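PDB 4FBL: LipS lipolytic enzyme from Unidentified, which probably hydrolyses ester bonds of lipids as a thermostable lipase of the alpha/beta-hydrolase superfamily. Local coordinates for residues P44-G49 / M112-E117; V56-T61 / T87-T92; D103-I108 / T134-G139; G179-A184 / E228-P233. All coordinates share one frame; numbering follows the deposited sequence.

How the interactions relate
Interactions 1 to 3 lie in the part of the alpha/beta-hydrolase fold that comes earlier in the chain, and interaction 4 is formed by two later loops. Interactions 1 and 3 share helix 101-118, and their centres are 15 Å apart. Interaction 3 also touches interaction 2 directly: Thr-87 OG1 lies 2.7 Å from Asp-107 OD2, and the rings of His-89 and Trp-104 meet. Interactions 2 and 4 have centres 18 Å apart and do not touch, but the same spermidine contacts both, so they border one pocket beside the likely Ser-128, His-259, Asp-229 triad. Interaction 1 is the remote one, about 29 Å from interaction 4 between centres.

Interaction 1: P44-G49 / M112-E117; sequences PLYSVG and MRWLEE
Tyr-46 directs a ring edge onto one face of the Trp-114 indole, the T-shaped (edge-to-face) geometry. The evidence is a 60° angle between the ring planes and a separation of 5.1 Å between the Tyr-46 centroid and that of the Trp-114 six-membered ring. The touching atom is Tyr-46 CD1, which stands 3.7 Å above the Trp-114 indole plane over the centre of that ring. Tyr-46 CB adds a second contact, 3.9 Å from Trp-114 CZ2. Torsions on both partners account for the meeting. Trp-114 CG is anti to its own backbone N (chi1 180°), which carries the indole off the helix and across to the strand, while Tyr-46 CG is anti to the carbonyl carbon (chi1 -73°), with CB and CD1 both against the indole.

Two atoms lie at the rim of the indole, near its plane: Ser-47 O, 3.9 Å from Trp-114 CH2, and Leu-115 CD2 of the same helix. Ser-47 contributes only its backbone here. Val-48 CG2 approaches the ring obliquely, 4.1 Å from Trp-114 CZ2. Arg-118, one helical turn on, makes a cation-pi contact with the indole. Replacing Trp-114 with an alanine would probably open a gap against the strand, leaving the CD1 edge of Tyr-46 without the face it rests on.

This is surface packing, with Tyr-46 and Val-48 exposed. It joins helix 101-118 to strand 45-47, an edge strand of the sheet, which pairs antiparallel with strand 80-83 in the otherwise parallel sheet of the alpha/beta-hydrolase fold.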
loop_
_atom_site.group_PDB
_atom_site.type_symbol
_atom_site.label_atom_id
_atom_site.label_comp_id
_atom_site.label_asym_id
_atom_site.label_seq_id
_atom_site.Cartn_x
_atom_site.Cartn_y
_atom_site.Cartn_z
ATOM N N PRO C 44 -9.795 -4.151 25.793
ATOM C CA PRO C 44 -10.305 -2.922 25.170
ATOM C C PRO C 44 -10.892 -2.064 26.288
ATOM O O PRO C 44 -11.099 -2.576 27.399
ATOM C CB PRO C 44 -11.437 -3.415 24.274
ATOM C CG PRO C 44 -11.793 -4.793 24.774
ATOM C CD PRO C 44 -10.566 -5.353 25.401
ATOM N N LEU C 45 -11.167 -0.797 26.013
ATOM C CA LEU C 45 -11.872 0.074 26.954
ATOM C C LEU C 45 -13.073 0.696 26.248
ATOM O O LEU C 45 -12.924 1.291 25.189
ATOM C CB LEU C 45 -10.888 1.128 27.482
ATOM C CG LEU C 45 -11.296 2.538 28.006
ATOM C CD1 LEU C 45 -12.773 2.730 28.384
ATOM C CD2 LEU C 45 -10.345 3.061 29.101
ATOM N N TYR C 46 -14.272 0.454 26.787
ATOM C CA TYR C 46 -15.541 0.955 26.300
ATOM C C TYR C 46 -16.112 1.697 27.529
ATOM O O TYR C 46 -16.009 1.199 28.675
ATOM C CB TYR C 46 -16.468 -0.189 25.830
ATOM C CG TYR C 46 -15.984 -0.767 24.541
ATOM C CD1 TYR C 46 -16.251 -0.117 23.298
ATOM C CD2 TYR C 46 -15.205 -1.934 24.528
ATOM C CE1 TYR C 46 -15.741 -0.608 22.098
ATOM C CE2 TYR C 46 -14.682 -2.439 23.309
ATOM C CZ TYR C 46 -14.943 -1.766 22.112
ATOM O OH TYR C 46 -14.460 -2.289 20.929
ATOM N N SER C 47 -16.591 2.923 27.339
ATOM C CA SER C 47 -17.119 3.692 28.481
ATOM C C SER C 47 -18.259 4.507 27.914
ATOM O O SER C 47 -18.077 5.156 26.880
ATOM C CB SER C 47 -16.028 4.560 29.077
ATOM O OG SER C 47 -16.608 5.485 29.986
ATOM N N VAL C 48 -19.459 4.401 28.496
ATOM C CA VAL C 48 -20.573 5.146 27.903
ATOM C C VAL C 48 -20.759 6.446 28.703
ATOM O O VAL C 48 -20.721 6.405 29.917
ATOM C CB VAL C 48 -21.835 4.337 27.976
ATOM C CG1 VAL C 48 -23.070 5.122 27.329
ATOM C CG2 VAL C 48 -21.572 2.927 27.400
ATOM N N GLY C 49 -20.943 7.582 28.029
ATOM C CA GLY C 49 -20.970 8.894 28.728
ATOM C C GLY C 49 -21.953 9.788 27.968
ATOM O O GLY C 49 -23.042 9.356 27.651
ATOM N N MET C 112 -17.038 2.509 15.177
ATOM C CA MET C 112 -17.791 3.712 14.691
ATOM C C MET C 112 -19.262 3.413 14.826
ATOM O O MET C 112 -20.008 4.267 15.242
ATOM C CB MET C 112 -17.590 3.992 13.196
ATOM C CG MET C 112 -16.314 4.738 12.935
ATOM S SD MET C 112 -15.983 4.955 11.172
ATOM C CE MET C 112 -17.461 5.924 10.718
ATOM N N ARG C 113 -19.698 2.201 14.486
ATOM C CA ARG C 113 -21.128 1.883 14.627
ATOM C C ARG C 113 -21.565 1.873 16.102
ATOM O O ARG C 113 -22.674 2.298 16.413
ATOM C CB ARG C 113 -21.465 0.570 13.917
ATOM C CG ARG C 113 -21.271 0.795 12.381
ATOM C CD ARG C 113 -21.373 -0.469 11.542
ATOM N NE ARG C 113 -21.451 -0.147 10.115
ATOM C CZ ARG C 113 -21.307 -1.025 9.119
ATOM N NH1 ARG C 113 -21.033 -2.307 9.388
ATOM N NH2 ARG C 113 -21.408 -0.614 7.847
ATOM N N TRP C 114 -20.697 1.414 16.996
ATOM C CA TRP C 114 -21.006 1.330 18.437
ATOM C C TRP C 114 -21.159 2.759 19.002
ATOM O O TRP C 114 -22.098 3.030 19.796
ATOM C CB TRP C 114 -19.898 0.547 19.154
ATOM C CG TRP C 114 -20.063 0.381 20.634
ATOM C CD1 TRP C 114 -20.626 -0.683 21.280
ATOM C CD2 TRP C 114 -19.623 1.303 21.682
ATOM N NE1 TRP C 114 -20.570 -0.484 22.664
ATOM C CE2 TRP C 114 -19.977 0.723 22.935
ATOM C CE3 TRP C 114 -18.991 2.583 21.675
ATOM C CZ2 TRP C 114 -19.667 1.344 24.182
ATOM C CZ3 TRP C 114 -18.716 3.236 22.916
ATOM C CH2 TRP C 114 -19.064 2.614 24.159
ATOM N N LEU C 115 -20.268 3.660 18.560
ATOM C CA LEU C 115 -20.312 5.058 18.985
ATOM C C LEU C 115 -21.534 5.748 18.423
ATOM O O LEU C 115 -22.130 6.495 19.124
ATOM C CB LEU C 115 -19.058 5.827 18.538
ATOM C CG LEU C 115 -17.780 5.500 19.216
ATOM C CD1 LEU C 115 -16.605 6.178 18.536
ATOM C CD2 LEU C 115 -17.738 5.843 20.696
ATOM N N GLU C 116 -21.919 5.474 17.195
ATOM C CA GLU C 116 -23.070 6.129 16.597
ATOM C C GLU C 116 -24.400 5.710 17.248
ATOM O O GLU C 116 -25.298 6.488 17.334
ATOM C CB GLU C 116 -23.139 5.867 15.104
ATOM C CG GLU C 116 -22.321 6.800 14.327
ATOM C CD GLU C 116 -21.810 6.135 13.070
ATOM O OE1 GLU C 116 -20.889 6.688 12.454
ATOM O OE2 GLU C 116 -22.287 5.049 12.692
ATOM N N GLU C 117 -24.519 4.467 17.686
ATOM C CA GLU C 117 -25.622 4.092 18.577
ATOM C C GLU C 117 -25.780 4.983 19.827
ATOM O O GLU C 117 -26.880 5.254 20.236
ATOM C CB GLU C 117 -25.466 2.597 18.976
ATOM C CG GLU C 117 -25.864 1.639 17.815
ATOM C CD GLU C 117 -25.462 0.142 18.059
ATOM O OE1 GLU C 117 -24.915 -0.268 19.086
ATOM O OE2 GLU C 117 -25.719 -0.676 17.193
#

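Interaction 2: V56-T61 / T87-T92; sequences VSHGFT and TGHGTT. With SPD (spermidine), chain I.
His-58 and His-89 supply the ring contact: His-58 CE1 lies 3.8 Å from His-89 CG, and the two rings meet obliquely, planes at 54°. The edge of His-89 also meets the backbone of the other segment near its own plane, with Phe-60 CA 3.7 Å from His-89 CE1.

Hydrogen bonds fix the rings. His-58 CG stands between the backbone N and the carbonyl carbon (chi1 68°), which brings ND1 to the next residue's carbonyl: it donates to Gly-59 O (2.9 Å, 151°), which lies in the imidazole plane and is met on a lone pair. At the other end, His-58 NE2 accepts from Leu-86 N. Both ring nitrogens are thus engaged, which settles the rotation of the imidazole. His-89 ND1 bonds to Gly-62 O. A leucine in place of His-58 would probably leave Gly-59 O and Leu-86 N without their ring partners.

One water bridges the segments, accepting from Gly-90 N at 2.8 Å and donating to Thr-61 O. Spermidine N6 makes a weak hydrogen bond to Phe-60 O, 3.4 Å away.

The His-Gly pair right after strand 52-57 is the sequence that, in alpha/beta hydrolases, commonly leads into the oxyanion hole, and Gly-59, Phe-60 and Thr-61 all line the spermidine pocket.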
loop_
_atom_site.group_PDB
_atom_site.type_symbol
_atom_site.label_atom_id
_atom_site.label_comp_id
_atom_site.label_asym_id
_atom_site.label_seq_id
_atom_site.Cartn_x
_atom_site.Cartn_y
_atom_site.Cartn_z
ATOM N N VAL C 56 -10.708 5.541 19.832
ATOM C CA VAL C 56 -9.284 5.561 20.115
ATOM C C VAL C 56 -8.608 4.324 19.599
ATOM O O VAL C 56 -8.938 3.238 20.055
ATOM C CB VAL C 56 -8.997 5.665 21.655
ATOM C CG1 VAL C 56 -7.493 5.867 21.865
ATOM C CG2 VAL C 56 -9.828 6.828 22.265
ATOM N N SER C 57 -7.647 4.467 18.665
ATOM C CA SER C 57 -7.115 3.258 18.019
ATOM C C SER C 57 -5.628 3.029 18.340
ATOM O O SER C 57 -4.811 3.924 18.099
ATOM C CB SER C 57 -7.231 3.400 16.472
ATOM O OG SER C 57 -6.702 2.184 15.922
ATOM N N HIS C 58 -5.244 1.874 18.841
ATOM C CA HIS C 58 -3.802 1.569 18.985
ATOM C C HIS C 58 -3.158 1.138 17.599
ATOM O O HIS C 58 -3.831 1.158 16.559
ATOM C CB HIS C 58 -3.591 0.460 20.067
ATOM C CG HIS C 58 -4.109 -0.905 19.670
ATOM N ND1 HIS C 58 -3.426 -1.719 18.804
ATOM C CD2 HIS C 58 -5.249 -1.579 19.983
ATOM C CE1 HIS C 58 -4.110 -2.852 18.620
ATOM N NE2 HIS C 58 -5.235 -2.774 19.299
ATOM N N GLY C 59 -1.866 0.766 17.601
ATOM C CA GLY C 59 -1.186 0.471 16.335
ATOM C C GLY C 59 -0.729 -0.982 16.226
ATOM O O GLY C 59 -1.156 -1.843 17.016
ATOM N N PHE C 60 0.103 -1.216 15.190
ATOM C CA PHE C 60 0.498 -2.560 14.667
ATOM C C PHE C 60 1.441 -3.219 15.695
ATOM O O PHE C 60 2.451 -2.631 16.016
ATOM C CB PHE C 60 1.276 -2.248 13.372
ATOM C CG PHE C 60 1.744 -3.434 12.622
ATOM C CD1 PHE C 60 0.852 -4.166 11.819
ATOM C CD2 PHE C 60 3.126 -3.737 12.620
ATOM C CE1 PHE C 60 1.337 -5.254 11.002
ATOM C CE2 PHE C 60 3.637 -4.848 11.863
ATOM C CZ PHE C 60 2.757 -5.611 11.077
ATOM N N THR C 61 1.138 -4.445 16.084
ATOM C CA THR C 61 1.737 -5.246 17.187
ATOM C C THR C 61 1.512 -4.659 18.582
ATOM O O THR C 61 1.929 -5.268 19.580
ATOM C CB THR C 61 3.292 -5.536 17.147
ATOM O OG1 THR C 61 3.969 -4.348 17.517
ATOM C CG2 THR C 61 3.756 -6.146 15.814
ATOM N N THR C 87 -8.125 -6.939 15.696
ATOM C CA THR C 87 -8.042 -8.361 15.401
ATOM C C THR C 87 -6.595 -8.884 15.458
ATOM O O THR C 87 -5.674 -8.268 14.891
ATOM C CB THR C 87 -8.620 -8.608 13.963
ATOM O OG1 THR C 87 -9.936 -7.992 13.906
ATOM C CG2 THR C 87 -8.676 -10.190 13.608
ATOM N N GLY C 88 -6.384 -10.033 16.112
ATOM C CA GLY C 88 -5.052 -10.581 16.161
ATOM C C GLY C 88 -4.095 -9.937 17.118
ATOM O O GLY C 88 -2.928 -10.399 17.224
ATOM N N HIS C 89 -4.535 -8.845 17.806
ATOM C CA HIS C 89 -3.663 -8.126 18.774
ATOM C C HIS C 89 -4.022 -8.435 20.260
ATOM O O HIS C 89 -5.225 -8.768 20.598
ATOM C CB HIS C 89 -3.647 -6.599 18.557
ATOM C CG HIS C 89 -3.132 -6.205 17.229
ATOM N ND1 HIS C 89 -1.951 -5.518 17.058
ATOM C CD2 HIS C 89 -3.579 -6.500 15.991
ATOM C CE1 HIS C 89 -1.721 -5.354 15.769
ATOM N NE2 HIS C 89 -2.703 -5.909 15.108
ATOM N N GLY C 90 -2.998 -8.321 21.118
ATOM C CA GLY C 90 -3.113 -8.686 22.566
ATOM C C GLY C 90 -3.593 -10.131 22.805
ATOM O O GLY C 90 -4.254 -10.402 23.832
ATOM N N THR C 91 -3.333 -11.049 21.846
ATOM C CA THR C 91 -3.578 -12.544 21.986
ATOM C C THR C 91 -2.219 -13.245 21.707
ATOM O O THR C 91 -1.374 -13.322 22.600
ATOM C CB THR C 91 -4.668 -13.019 21.086
ATOM O OG1 THR C 91 -4.355 -12.736 19.696
ATOM C CG2 THR C 91 -5.963 -12.305 21.438
ATOM N N THR C 92 -1.930 -13.616 20.456
ATOM C CA THR C 92 -0.632 -14.197 20.168
ATOM C C THR C 92 -0.139 -13.695 18.819
ATOM O O THR C 92 -0.989 -13.342 17.974
ATOM C CB THR C 92 -0.725 -15.737 20.094
ATOM O OG1 THR C 92 -1.523 -16.165 18.965
ATOM C CG2 THR C 92 -1.310 -16.306 21.381
HETATM N N1 SPD I . 8.420 2.130 19.485
HETATM C C2 SPD I . 7.481 1.079 19.615
HETATM C C3 SPD I . 6.184 1.389 18.783
HETATM C C4 SPD I . 4.996 0.681 19.413
HETATM C C5 SPD I . 4.773 -0.724 18.840
HETATM N N6 SPD I . 3.333 -0.909 18.776
HETATM C C7 SPD I . 2.445 0.148 19.186
HETATM C C8 SPD I . 2.259 1.272 18.150
HETATM C C9 SPD I . 3.176 1.236 16.917
HETATM N N10 SPD I . 3.768 2.549 16.731
HETATM O O HOH W 1 -0.584 -7.100 20.577
#

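Interaction 3: D103-I108 / T134-G139; sequences DWTADI and TVWAAG
Thr-105 OG1 is tied to two carbonyls of its own helix, hydrogen-bonding to Ala-101 O and weakly to Ser-102 O, while the rest of the side chain packs on Trp-136. The torsion explains the division of labour: OG1 stands between the backbone N and the carbonyl carbon (chi1 45°), turned back to the helix, and the methyl faces the other helix. Thr-105 CG2 forms a CH-pi contact, 3.7 Å from the centroid of the Trp-136 six-membered ring and 5° off the ring normal, so it sits squarely over the face. Thr-105 CB adds a contact 3.8 Å from Trp-136 CH2.

Ile-108, one turn further along, uses its CG2 branch. That methyl lies at the indole edge near its plane, 4.1 Å from Trp-136 CZ3, and reaches Ala-137 CB at 4.2 Å. The indole is therefore touched on a face by one residue and at its rim by another, and the contact is wholly apolar between the two helices. Their segment axes are 11.0 Å apart and cross at -65°, and the meeting involves four residues, all buried.

On the sheet side, Ile-108 and Ala-137 rest on Met-124 of strand 121-127, the strand between the two helices in sequence. Thr-105 also packs on Ile-206, and Trp-136 on Val-209 and Leu-213, all of helix 200-213, while Phe-167 of the second subunit touches both Thr-105 and Trp-136.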
loop_
_atom_site.group_PDB
_atom_site.type_symbol
_atom_site.label_atom_id
_atom_site.label_comp_id
_atom_site.label_asym_id
_atom_site.label_seq_id
_atom_site.Cartn_x
_atom_site.Cartn_y
_atom_site.Cartn_z
ATOM N N ASP C 103 -9.658 -6.923 8.117
ATOM C CA ASP C 103 -10.015 -7.073 9.526
ATOM C C ASP C 103 -9.913 -5.719 10.243
ATOM O O ASP C 103 -10.815 -5.365 10.949
ATOM C CB ASP C 103 -9.061 -8.047 10.252
ATOM C CG ASP C 103 -9.169 -9.526 9.710
ATOM O OD1 ASP C 103 -10.206 -9.916 9.199
ATOM O OD2 ASP C 103 -8.216 -10.299 9.779
ATOM N N TRP C 104 -8.809 -4.997 10.121
ATOM C CA TRP C 104 -8.604 -3.838 10.966
ATOM C C TRP C 104 -9.491 -2.667 10.602
ATOM O O TRP C 104 -9.897 -1.892 11.467
ATOM C CB TRP C 104 -7.124 -3.381 11.039
ATOM C CG TRP C 104 -6.247 -4.547 11.528
ATOM C CD1 TRP C 104 -6.620 -5.550 12.381
ATOM C CD2 TRP C 104 -4.912 -4.884 11.078
ATOM N NE1 TRP C 104 -5.603 -6.477 12.546
ATOM C CE2 TRP C 104 -4.544 -6.102 11.746
ATOM C CE3 TRP C 104 -4.031 -4.304 10.142
ATOM C CZ2 TRP C 104 -3.314 -6.736 11.546
ATOM C CZ3 TRP C 104 -2.752 -4.942 9.923
ATOM C CH2 TRP C 104 -2.408 -6.119 10.667
ATOM N N THR C 105 -9.759 -2.499 9.327
ATOM C CA THR C 105 -10.667 -1.421 8.934
ATOM C C THR C 105 -12.105 -1.809 9.367
ATOM O O THR C 105 -12.922 -0.933 9.743
ATOM C CB THR C 105 -10.606 -1.126 7.409
ATOM O OG1 THR C 105 -10.627 -2.348 6.628
ATOM C CG2 THR C 105 -9.379 -0.306 7.077
ATOM N N ALA C 106 -12.447 -3.099 9.279
ATOM C CA ALA C 106 -13.744 -3.542 9.798
ATOM C C ALA C 106 -13.829 -3.342 11.322
ATOM O O ALA C 106 -14.949 -3.049 11.851
ATOM C CB ALA C 106 -14.097 -5.041 9.408
ATOM N N ASP C 107 -12.698 -3.448 12.042
ATOM C CA ASP C 107 -12.760 -3.184 13.475
ATOM C C ASP C 107 -13.106 -1.709 13.736
ATOM O O ASP C 107 -13.876 -1.407 14.669
ATOM C CB ASP C 107 -11.466 -3.493 14.219
ATOM C CG ASP C 107 -11.106 -4.999 14.202
ATOM O OD1 ASP C 107 -11.990 -5.840 14.368
ATOM O OD2 ASP C 107 -9.940 -5.317 13.971
ATOM N N ILE C 108 -12.512 -0.818 12.960
ATOM C CA ILE C 108 -12.765 0.638 13.090
ATOM C C ILE C 108 -14.207 0.974 12.710
ATOM O O ILE C 108 -14.844 1.723 13.410
ATOM C CB ILE C 108 -11.858 1.383 12.209
ATOM C CG1 ILE C 108 -10.400 1.072 12.628
ATOM C CG2 ILE C 108 -12.158 2.924 12.252
ATOM C CD1 ILE C 108 -9.991 1.286 14.219
ATOM N N THR C 134 -7.052 6.563 11.560
ATOM C CA THR C 134 -7.784 7.766 11.898
ATOM C C THR C 134 -7.903 8.592 10.572
ATOM O O THR C 134 -9.015 9.050 10.204
ATOM C CB THR C 134 -6.998 8.557 12.955
ATOM O OG1 THR C 134 -6.989 7.831 14.178
ATOM C CG2 THR C 134 -7.577 9.929 13.218
ATOM N N VAL C 135 -6.775 8.758 9.857
ATOM C CA VAL C 135 -6.770 9.426 8.548
ATOM C C VAL C 135 -7.633 8.644 7.573
ATOM O O VAL C 135 -8.402 9.233 6.861
ATOM C CB VAL C 135 -5.384 9.623 7.985
ATOM C CG1 VAL C 135 -5.474 10.204 6.515
ATOM C CG2 VAL C 135 -4.615 10.601 8.861
ATOM N N TRP C 136 -7.550 7.326 7.562
ATOM C CA TRP C 136 -8.362 6.546 6.642
ATOM C C TRP C 136 -9.831 6.779 6.935
ATOM O O TRP C 136 -10.638 6.906 5.971
ATOM C CB TRP C 136 -8.056 5.021 6.745
ATOM C CG TRP C 136 -9.057 4.206 6.049
ATOM C CD1 TRP C 136 -9.101 3.875 4.677
ATOM C CD2 TRP C 136 -10.185 3.554 6.647
ATOM N NE1 TRP C 136 -10.224 3.119 4.407
ATOM C CE2 TRP C 136 -10.902 2.885 5.589
ATOM C CE3 TRP C 136 -10.655 3.461 7.964
ATOM C CZ2 TRP C 136 -12.108 2.167 5.809
ATOM C CZ3 TRP C 136 -11.853 2.745 8.189
ATOM C CH2 TRP C 136 -12.557 2.089 7.103
ATOM N N ALA C 137 -10.233 6.773 8.221
ATOM C CA ALA C 137 -11.713 6.848 8.446
ATOM C C ALA C 137 -12.269 8.273 8.137
ATOM O O ALA C 137 -13.374 8.377 7.611
ATOM C CB ALA C 137 -12.081 6.445 9.903
ATOM N N ALA C 138 -11.506 9.332 8.403
ATOM C CA ALA C 138 -11.917 10.684 8.097
ATOM C C ALA C 138 -11.975 10.971 6.562
ATOM O O ALA C 138 -12.743 11.859 6.134
ATOM C CB ALA C 138 -10.999 11.728 8.794
ATOM N N GLY C 139 -11.170 10.229 5.766
ATOM C CA GLY C 139 -11.178 10.312 4.280
ATOM C C GLY C 139 -12.263 9.428 3.655
ATOM O O GLY C 139 -12.896 9.768 2.615
#

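Interaction 4: G179-A184 / E228-P233; sequences GSDIKA and EDHVVP. With SPD (spermidine), chain I.
Asp-181 lays its CB against Val-231, 3.7 Å from Val-231 CG2, and extends its carboxylate to the start of an Asx turn that begins at Asp-229. The turn follows strand 221-226, where alpha/beta hydrolases commonly carry the acid of the catalytic triad. Asp-229 fits that place: its OD2 is hydrogen-bonded to His-259 ND1, and with Ser-128 these residues show charge-relay geometry, so a catalytic role is likely though inferred.

The bond that joins the loops runs from His-230 N to Asp-181 OD2, 3.0 Å long and fairly straight. The donor reaches OD2 from 41° out of the carboxylate plane. Asp-181 gets there in an extended form, CG anti to the backbone N (chi1 170°). A weak hydrogen bond from His-259 N also reaches Asp-181 OD2, so this one oxygen takes an N-H from the residue after Asp-229 and, weakly, one from His-259 itself. Asp-181 OD2 and Asp-229 OD1 approach to 3.8 Å, and each of these oxygens has its own backbone N-H donors.

The contact also borders the ligand. Gly-179 CA lies 3.3 Å from spermidine C2, and Ser-180, Asp-181 and Val-231 also line the pocket; the exact placement of the terminal N1 is doubtful.

Inside the turn, Asp-229 OD1 takes two backbone donors: Val-231 N at 2.7 Å, nearly along the C-O axis, and Val-232 N at 3.1 Å, from 67° above the carboxylate plane.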
loop_
_atom_site.group_PDB
_atom_site.type_symbol
_atom_site.label_atom_id
_atom_site.label_comp_id
_atom_site.label_asym_id
_atom_site.label_seq_id
_atom_site.Cartn_x
_atom_site.Cartn_y
_atom_site.Cartn_z
ATOM N N GLY C 179 8.040 -2.568 19.532
ATOM C CA GLY C 179 7.632 -1.999 20.846
ATOM C C GLY C 179 8.632 -1.219 21.720
ATOM O O GLY C 179 9.873 -1.508 21.779
ATOM N N SER C 180 8.062 -0.216 22.407
ATOM C CA SER C 180 8.795 0.712 23.307
ATOM C C SER C 180 10.008 1.508 22.715
ATOM O O SER C 180 11.140 1.331 23.151
ATOM C CB SER C 180 9.173 -0.035 24.584
ATOM O OG SER C 180 8.230 -1.063 24.924
ATOM N N ASP C 181 9.792 2.340 21.700
ATOM C CA ASP C 181 10.685 3.437 21.399
ATOM C C ASP C 181 10.088 4.623 22.250
ATOM O O ASP C 181 9.145 5.303 21.779
ATOM C CB ASP C 181 10.680 3.792 19.887
ATOM C CG ASP C 181 11.423 5.072 19.590
ATOM O OD1 ASP C 181 12.469 5.263 20.230
ATOM O OD2 ASP C 181 11.007 5.945 18.763
ATOM N N ILE C 182 10.648 4.863 23.466
ATOM C CA ILE C 182 10.023 5.714 24.517
ATOM C C ILE C 182 11.175 6.519 25.134
ATOM O O ILE C 182 12.172 5.951 25.508
ATOM C CB ILE C 182 9.286 4.857 25.570
ATOM C CG1 ILE C 182 8.040 4.284 24.956
ATOM C CG2 ILE C 182 8.873 5.739 26.854
ATOM C CD1 ILE C 182 7.336 3.178 25.684
ATOM N N LYS C 183 11.113 7.852 25.148
ATOM C CA LYS C 183 12.227 8.588 25.719
ATOM C C LYS C 183 12.349 8.448 27.275
ATOM O O LYS C 183 13.462 8.238 27.790
ATOM C CB LYS C 183 12.226 10.057 25.298
ATOM C CG LYS C 183 13.558 10.757 25.615
ATOM C CD LYS C 183 13.477 12.166 25.191
ATOM C CE LYS C 183 14.790 12.866 25.430
ATOM N NZ LYS C 183 14.644 14.207 24.847
ATOM N N ALA C 184 11.225 8.570 27.993
ATOM C CA ALA C 184 11.150 8.399 29.448
ATOM C C ALA C 184 11.677 7.027 29.879
ATOM O O ALA C 184 11.207 5.958 29.425
ATOM C CB ALA C 184 9.722 8.573 29.960
ATOM N N GLU C 228 11.345 13.638 17.213
ATOM C CA GLU C 228 12.311 12.615 16.989
ATOM C C GLU C 228 11.614 11.283 17.240
ATOM O O GLU C 228 10.984 11.105 18.292
ATOM C CB GLU C 228 13.495 12.832 17.943
ATOM C CG GLU C 228 14.377 11.639 18.047
ATOM C CD GLU C 228 15.772 11.988 18.658
ATOM O OE1 GLU C 228 16.633 11.071 18.548
ATOM O OE2 GLU C 228 15.960 13.133 19.196
ATOM N N ASP C 229 11.684 10.374 16.254
ATOM C CA ASP C 229 10.902 9.127 16.272
ATOM C C ASP C 229 11.722 8.103 15.506
ATOM O O ASP C 229 12.051 8.354 14.337
ATOM C CB ASP C 229 9.517 9.356 15.544
ATOM C CG ASP C 229 8.603 8.191 15.640
ATOM O OD1 ASP C 229 9.091 7.029 15.690
ATOM O OD2 ASP C 229 7.346 8.383 15.730
ATOM N N HIS C 230 12.041 7.003 16.175
ATOM C CA HIS C 230 12.887 5.942 15.637
ATOM C C HIS C 230 12.067 4.846 14.931
ATOM O O HIS C 230 12.645 3.884 14.447
ATOM C CB HIS C 230 13.812 5.328 16.746
ATOM C CG HIS C 230 14.450 6.378 17.624
ATOM N ND1 HIS C 230 15.274 7.366 17.119
ATOM C CD2 HIS C 230 14.299 6.658 18.952
ATOM C CE1 HIS C 230 15.621 8.200 18.100
ATOM N NE2 HIS C 230 15.040 7.789 19.220
ATOM N N VAL C 231 10.727 4.998 14.873
ATOM C CA VAL C 231 9.853 3.978 14.255
ATOM C C VAL C 231 9.228 4.492 12.932
ATOM O O VAL C 231 9.366 3.857 11.912
ATOM C CB VAL C 231 8.858 3.491 15.263
ATOM C CG1 VAL C 231 7.992 2.343 14.687
ATOM C CG2 VAL C 231 9.632 2.952 16.433
ATOM N N VAL C 232 8.578 5.659 12.981
ATOM C CA VAL C 232 7.812 6.169 11.917
ATOM C C VAL C 232 8.453 7.502 11.693
ATOM O O VAL C 232 8.635 8.270 12.658
ATOM C CB VAL C 232 6.286 6.434 12.295
ATOM C CG1 VAL C 232 5.593 7.369 11.253
ATOM C CG2 VAL C 232 5.487 5.137 12.463
ATOM N N PRO C 233 8.798 7.803 10.430
ATOM C CA PRO C 233 9.377 9.077 10.098
ATOM C C PRO C 233 8.518 10.321 10.459
ATOM O O PRO C 233 7.342 10.371 10.137
ATOM C CB PRO C 233 9.626 8.985 8.563
ATOM C CG PRO C 233 9.852 7.471 8.301
ATOM C CD PRO C 233 8.830 6.830 9.299
HETATM N N1 SPD I . 8.420 2.130 19.485
HETATM C C2 SPD I . 7.481 1.079 19.615
HETATM C C3 SPD I . 6.184 1.389 18.783
HETATM C C4 SPD I . 4.996 0.681 19.413
HETATM C C5 SPD I . 4.773 -0.724 18.840
HETATM N N6 SPD I . 3.333 -0.909 18.776
HETATM C C7 SPD I . 2.445 0.148 19.186
HETATM C C8 SPD I . 2.259 1.272 18.150
HETATM C C9 SPD I . 3.176 1.236 16.917
HETATM N N10 SPD I . 3.768 2.549 16.731
#